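Local coordinates for transcriptional regulator, LacI family (Lactobacillus brevis, PDB 3JY6), which probably regulates transcription by binding DNA, as LacI-family regulators do, and carries a region built like a periplasmic binding protein, at residues A[87-101]-A[239-251]. Sequence-based numbering, arbitrary orientation.
Sequences PVVSVDREMDACPWP and MGASSAEIMLRQL
Val89 and Val91, alternate residues of strand 88-91, meet Ile246 and Ser243 of a helix running nearly antiparallel to the strand (167°), a worked example of helix-on-sheet packing in the parallel-sheet alpha/beta domain of a periplasmic-binding-protein-like fold. Among the apolar pairs, CG2 of Val89 lies 3.7 Å from CG2 of Ile246, the same methyl that Pro101 covers with its CB. Ser243 fits closely against the strand through its CB, 3.4 Å from CG2 of Val91; its OG, set between the backbone N and the carbonyl carbon (chi1 75°), turns back along the helix and donates to Gly240 O (2.9 Å), which also accepts from Ala244 N. Farther along, the Met247 chain bends at chi2 and brings CE to Pro87 CG, the two side chains crossing at about a right angle.

One polar link joins the segments. The extended Gln250 side chain gives its NE2 to Val88 O (3.1 Å), nearly straight at 170° and within the plane of its own amide, though above the carbonyl plane of Val88. The ring of Pro101 lies beside NE2, while OE1 is buried against CG2 of Val89 and CB of Pro87 without a polar partner. Shortening this residue to alanine is likely to leave Val88 O without its side-chain donor and to open a gap between Pro87, Val89 and Pro101.

Strand 88-91 lies between strands 66-70 and 102-104 in a six-stranded parallel sheet, and Ser243 and Ile246 also touch Val103 of the latter. Ala241 and Ala244 also pack on Ile32 of helix 20-34, which joins the two helices.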
loop_
_atom_site.group_PDB
_atom_site.type_symbol
_atom_site.label_atom_id
_atom_site.label_comp_id
_atom_site.label_asym_id
_atom_site.label_seq_id
_atom_site.Cartn_x
_atom_site.Cartn_y
_atom_site.Cartn_z
ATOM N N PRO A 87 20.223 -13.145 -13.783
ATOM C CA PRO A 87 20.442 -11.720 -14.024
ATOM C C PRO A 87 19.794 -10.895 -12.915
ATOM O O PRO A 87 18.799 -11.310 -12.319
ATOM C CB PRO A 87 19.803 -11.486 -15.394
ATOM C CG PRO A 87 18.742 -12.582 -15.484
ATOM C CD PRO A 87 19.468 -13.768 -14.883
ATOM N N VAL A 88 20.367 -9.726 -12.643
ATOM C CA VAL A 88 19.872 -8.848 -11.591
ATOM C C VAL A 88 19.748 -7.414 -12.078
ATOM O O VAL A 88 20.559 -6.951 -12.885
ATOM C CB VAL A 88 20.842 -8.833 -10.376
ATOM C CG1 VAL A 88 20.288 -7.954 -9.258
ATOM C CG2 VAL A 88 21.089 -10.270 -9.867
ATOM N N VAL A 89 18.724 -6.716 -11.594
ATOM C CA VAL A 89 18.535 -5.303 -11.906
ATOM C C VAL A 89 18.143 -4.667 -10.580
ATOM O O VAL A 89 17.301 -5.201 -9.865
ATOM C CB VAL A 89 17.399 -5.038 -12.937
ATOM C CG1 VAL A 89 17.224 -3.536 -13.136
ATOM C CG2 VAL A 89 17.735 -5.652 -14.269
ATOM N N SER A 90 18.760 -3.541 -10.246
ATOM C CA SER A 90 18.449 -2.851 -8.999
ATOM C C SER A 90 17.614 -1.595 -9.289
ATOM O O SER A 90 17.711 -0.996 -10.361
ATOM C CB SER A 90 19.746 -2.478 -8.270
ATOM O OG SER A 90 19.518 -2.348 -6.876
ATOM N N VAL A 91 16.781 -1.214 -8.336
ATOM C CA VAL A 91 15.929 -0.047 -8.511
ATOM C C VAL A 91 15.866 0.852 -7.285
ATOM O O VAL A 91 15.834 0.374 -6.147
ATOM C CB VAL A 91 14.473 -0.463 -8.861
ATOM C CG1 VAL A 91 13.627 0.776 -9.158
ATOM C CG2 VAL A 91 14.477 -1.409 -10.046
ATOM N N ASP A 92 15.865 2.159 -7.545
ATOM C CA ASP A 92 15.743 3.189 -6.514
ATOM C C ASP A 92 16.829 3.156 -5.442
ATOM O O ASP A 92 16.565 3.490 -4.292
ATOM C CB ASP A 92 14.366 3.061 -5.843
ATOM C CG ASP A 92 14.019 4.261 -4.982
ATOM O OD1 ASP A 92 13.995 5.386 -5.517
ATOM O OD2 ASP A 92 13.769 4.089 -3.770
ATOM N N ARG A 93 18.051 2.793 -5.814
ATOM C CA ARG A 93 19.115 2.690 -4.826
ATOM C C ARG A 93 20.235 3.704 -4.835
ATOM O O ARG A 93 20.840 3.951 -3.799
ATOM C CB ARG A 93 19.727 1.288 -4.871
ATOM C CG ARG A 93 18.981 0.270 -4.025
ATOM C CD ARG A 93 19.217 0.556 -2.556
ATOM N NE ARG A 93 20.647 0.660 -2.261
ATOM C CZ ARG A 93 21.475 -0.376 -2.138
ATOM N NH1 ARG A 93 21.023 -1.619 -2.277
ATOM N NH2 ARG A 93 22.761 -0.165 -1.888
ATOM N N GLU A 94 20.531 4.290 -5.983
ATOM C CA GLU A 94 21.619 5.255 -6.053
ATOM C C GLU A 94 22.880 4.621 -5.453
ATOM O O GLU A 94 23.466 5.140 -4.506
ATOM C CB GLU A 94 21.276 6.531 -5.281
ATOM C CG GLU A 94 22.050 7.755 -5.774
ATOM C CD GLU A 94 21.287 8.542 -6.826
ATOM O OE1 GLU A 94 20.401 9.341 -6.448
ATOM O OE2 GLU A 94 21.564 8.357 -8.031
ATOM N N MET A 95 23.268 3.479 -6.014
ATOM C CA MET A 95 24.458 2.740 -5.588
ATOM C C MET A 95 25.590 3.118 -6.543
ATOM O O MET A 95 25.392 3.126 -7.756
ATOM C CB MET A 95 24.187 1.240 -5.708
ATOM C CG MET A 95 25.005 0.353 -4.784
ATOM S SD MET A 95 25.040 -1.375 -5.346
ATOM C CE MET A 95 23.343 -1.666 -5.801
ATOM N N ASP A 96 26.770 3.446 -6.029
ATOM C CA ASP A 96 27.859 3.776 -6.944
ATOM C C ASP A 96 28.660 2.506 -7.223
ATOM O O ASP A 96 28.721 1.603 -6.395
ATOM C CB ASP A 96 28.771 4.867 -6.358
ATOM C CG ASP A 96 29.624 4.366 -5.214
ATOM O OD1 ASP A 96 29.072 3.691 -4.323
ATOM O OD2 ASP A 96 30.842 4.656 -5.205
ATOM N N ALA A 97 29.236 2.427 -8.412
ATOM C CA ALA A 97 30.032 1.267 -8.796
ATOM C C ALA A 97 29.198 -0.024 -8.771
ATOM O O ALA A 97 29.706 -1.097 -8.449
ATOM C CB ALA A 97 31.241 1.138 -7.861
ATOM N N CYS A 98 27.920 0.079 -9.120
ATOM C CA CYS A 98 27.031 -1.088 -9.124
ATOM C C CYS A 98 27.389 -2.072 -10.246
ATOM O O CYS A 98 27.584 -1.676 -11.390
ATOM C CB CYS A 98 25.572 -0.637 -9.280
ATOM S SG CYS A 98 24.321 -1.947 -9.053
ATOM N N PRO A 99 27.455 -3.374 -9.930
ATOM C CA PRO A 99 27.787 -4.421 -10.902
ATOM C C PRO A 99 26.678 -4.802 -11.902
ATOM O O PRO A 99 26.948 -5.422 -12.941
ATOM C CB PRO A 99 28.176 -5.593 -10.012
ATOM C CG PRO A 99 27.218 -5.439 -8.871
ATOM C CD PRO A 99 27.271 -3.952 -8.585
ATOM N N TRP A 100 25.436 -4.452 -11.599
ATOM C CA TRP A 100 24.351 -4.782 -12.518
ATOM C C TRP A 100 23.653 -3.500 -12.964
ATOM O O TRP A 100 23.905 -2.434 -12.409
ATOM C CB TRP A 100 23.376 -5.772 -11.860
ATOM C CG TRP A 100 23.103 -5.523 -10.419
ATOM C CD1 TRP A 100 22.408 -4.478 -9.888
ATOM C CD2 TRP A 100 23.540 -6.322 -9.308
ATOM N NE1 TRP A 100 22.373 -4.582 -8.514
ATOM C CE2 TRP A 100 23.040 -5.714 -8.136
ATOM C CE3 TRP A 100 24.256 -7.519 -9.193
ATOM C CZ2 TRP A 100 23.290 -6.230 -6.858
ATOM C CZ3 TRP A 100 24.500 -8.034 -7.921
ATOM C CH2 TRP A 100 23.996 -7.401 -6.772
ATOM N N PRO A 101 22.800 -3.572 -13.997
ATOM C CA PRO A 101 22.119 -2.349 -14.446
ATOM C C PRO A 101 21.215 -1.786 -13.349
ATOM O O PRO A 101 20.701 -2.539 -12.519
ATOM C CB PRO A 101 21.304 -2.822 -15.653
ATOM C CG PRO A 101 22.022 -4.084 -16.121
ATOM C CD PRO A 101 22.424 -4.736 -14.825
ATOM N N MET A 239 9.237 3.314 -13.176
ATOM C CA MET A 239 10.542 2.810 -12.757
ATOM C C MET A 239 10.481 1.273 -12.762
ATOM O O MET A 239 11.419 0.595 -13.197
ATOM C CB MET A 239 10.890 3.338 -11.353
ATOM C CG MET A 239 11.237 4.843 -11.270
ATOM S SD MET A 239 11.656 5.405 -9.581
ATOM C CE MET A 239 13.362 4.964 -9.476
ATOM N N GLY A 240 9.351 0.738 -12.312
ATOM C CA GLY A 240 9.168 -0.707 -12.277
ATOM C C GLY A 240 9.100 -1.311 -13.674
ATOM O O GLY A 240 9.661 -2.379 -13.937
ATOM N N ALA A 241 8.409 -0.627 -14.584
ATOM C CA ALA A 241 8.303 -1.117 -15.962
ATOM C C ALA A 241 9.653 -1.005 -16.695
ATOM O O ALA A 241 9.993 -1.842 -17.535
ATOM C CB ALA A 241 7.204 -0.336 -16.735
ATOM N N SER A 242 10.418 0.033 -16.380
ATOM C CA SER A 242 11.708 0.221 -17.020
ATOM C C SER A 242 12.672 -0.851 -16.543
ATOM O O SER A 242 13.483 -1.366 -17.323
ATOM C CB SER A 242 12.266 1.608 -16.697
ATOM O OG SER A 242 11.344 2.596 -17.102
ATOM N N SER A 243 12.587 -1.191 -15.264
ATOM C CA SER A 243 13.473 -2.212 -14.724
ATOM C C SER A 243 13.108 -3.573 -15.298
ATOM O O SER A 243 13.985 -4.444 -15.444
ATOM C CB SER A 243 13.432 -2.247 -13.191
ATOM O OG SER A 243 12.258 -2.849 -12.693
ATOM N N ALA A 244 11.825 -3.755 -15.626
ATOM C CA ALA A 244 11.372 -5.014 -16.219
ATOM C C ALA A 244 11.828 -5.085 -17.685
ATOM O O ALA A 244 12.112 -6.165 -18.204
ATOM C CB ALA A 244 9.857 -5.141 -16.140
ATOM N N GLU A 245 11.890 -3.940 -18.353
ATOM C CA GLU A 245 12.344 -3.905 -19.743
ATOM C C GLU A 245 13.815 -4.325 -19.806
ATOM O O GLU A 245 14.237 -5.048 -20.706
ATOM C CB GLU A 245 12.177 -2.500 -20.338
ATOM C CG GLU A 245 10.729 -2.111 -20.645
ATOM C CD GLU A 245 10.193 -2.777 -21.905
ATOM O OE1 GLU A 245 10.894 -3.643 -22.466
ATOM O OE2 GLU A 245 9.061 -2.434 -22.333
ATOM N N ILE A 246 14.590 -3.878 -18.829
ATOM C CA ILE A 246 16.003 -4.220 -18.776
ATOM C C ILE A 246 16.140 -5.724 -18.506
ATOM O O ILE A 246 16.939 -6.409 -19.139
ATOM C CB ILE A 246 16.717 -3.408 -17.656
ATOM C CG1 ILE A 246 16.727 -1.913 -18.018
ATOM C CG2 ILE A 246 18.125 -3.917 -17.467
ATOM C CD1 ILE A 246 17.302 -1.017 -16.935
ATOM N N MET A 247 15.340 -6.234 -17.573
ATOM C CA MET A 247 15.385 -7.652 -17.233
ATOM C C MET A 247 15.121 -8.516 -18.463
ATOM O O MET A 247 15.848 -9.472 -18.729
ATOM C CB MET A 247 14.363 -7.966 -16.133
ATOM C CG MET A 247 14.206 -9.465 -15.745
ATOM S SD MET A 247 15.724 -10.233 -15.153
ATOM C CE MET A 247 15.443 -11.728 -15.231
ATOM N N LEU A 248 14.083 -8.178 -19.216
ATOM C CA LEU A 248 13.757 -8.945 -20.407
ATOM C C LEU A 248 14.924 -8.926 -21.399
ATOM O O LEU A 248 15.111 -9.873 -22.152
ATOM C CB LEU A 248 12.507 -8.379 -21.067
ATOM C CG LEU A 248 11.219 -8.527 -20.252
ATOM C CD1 LEU A 248 10.055 -7.943 -21.043
ATOM C CD2 LEU A 248 10.960 -9.998 -19.954
ATOM N N ARG A 249 15.699 -7.844 -21.397
ATOM C CA ARG A 249 16.846 -7.742 -22.292
ATOM C C ARG A 249 17.933 -8.699 -21.819
ATOM O O ARG A 249 18.628 -9.307 -22.631
ATOM C CB ARG A 249 17.377 -6.304 -22.337
ATOM C CG ARG A 249 16.566 -5.372 -23.223
ATOM C CD ARG A 249 16.993 -3.929 -23.036
ATOM N NE ARG A 249 18.414 -3.716 -23.340
ATOM C CZ ARG A 249 19.093 -2.645 -22.936
ATOM N NH1 ARG A 249 18.479 -1.713 -22.218
ATOM N NH2 ARG A 249 20.373 -2.500 -23.240
ATOM N N GLN A 250 18.075 -8.847 -20.506
ATOM C CA GLN A 250 19.081 -9.761 -19.965
ATOM C C GLN A 250 18.624 -11.206 -20.215
ATOM O O GLN A 250 19.436 -12.063 -20.559
ATOM C CB GLN A 250 19.284 -9.539 -18.457
ATOM C CG GLN A 250 19.744 -8.125 -18.037
ATOM C CD GLN A 250 19.708 -7.925 -16.509
ATOM O OE1 GLN A 250 18.683 -8.150 -15.875
ATOM N NE2 GLN A 250 20.823 -7.512 -15.927
ATOM N N LEU A 251 17.321 -11.459 -20.058
ATOM C CA LEU A 251 16.742 -12.792 -20.261
ATOM C C LEU A 251 16.830 -13.229 -21.715
ATOM O O LEU A 251 16.834 -14.428 -22.021
ATOM C CB LEU A 251 15.271 -12.809 -19.832
ATOM C CG LEU A 251 15.007 -12.740 -18.326
ATOM C CD1 LEU A 251 13.522 -12.503 -18.064
ATOM C CD2 LEU A 251 15.480 -14.032 -17.669
#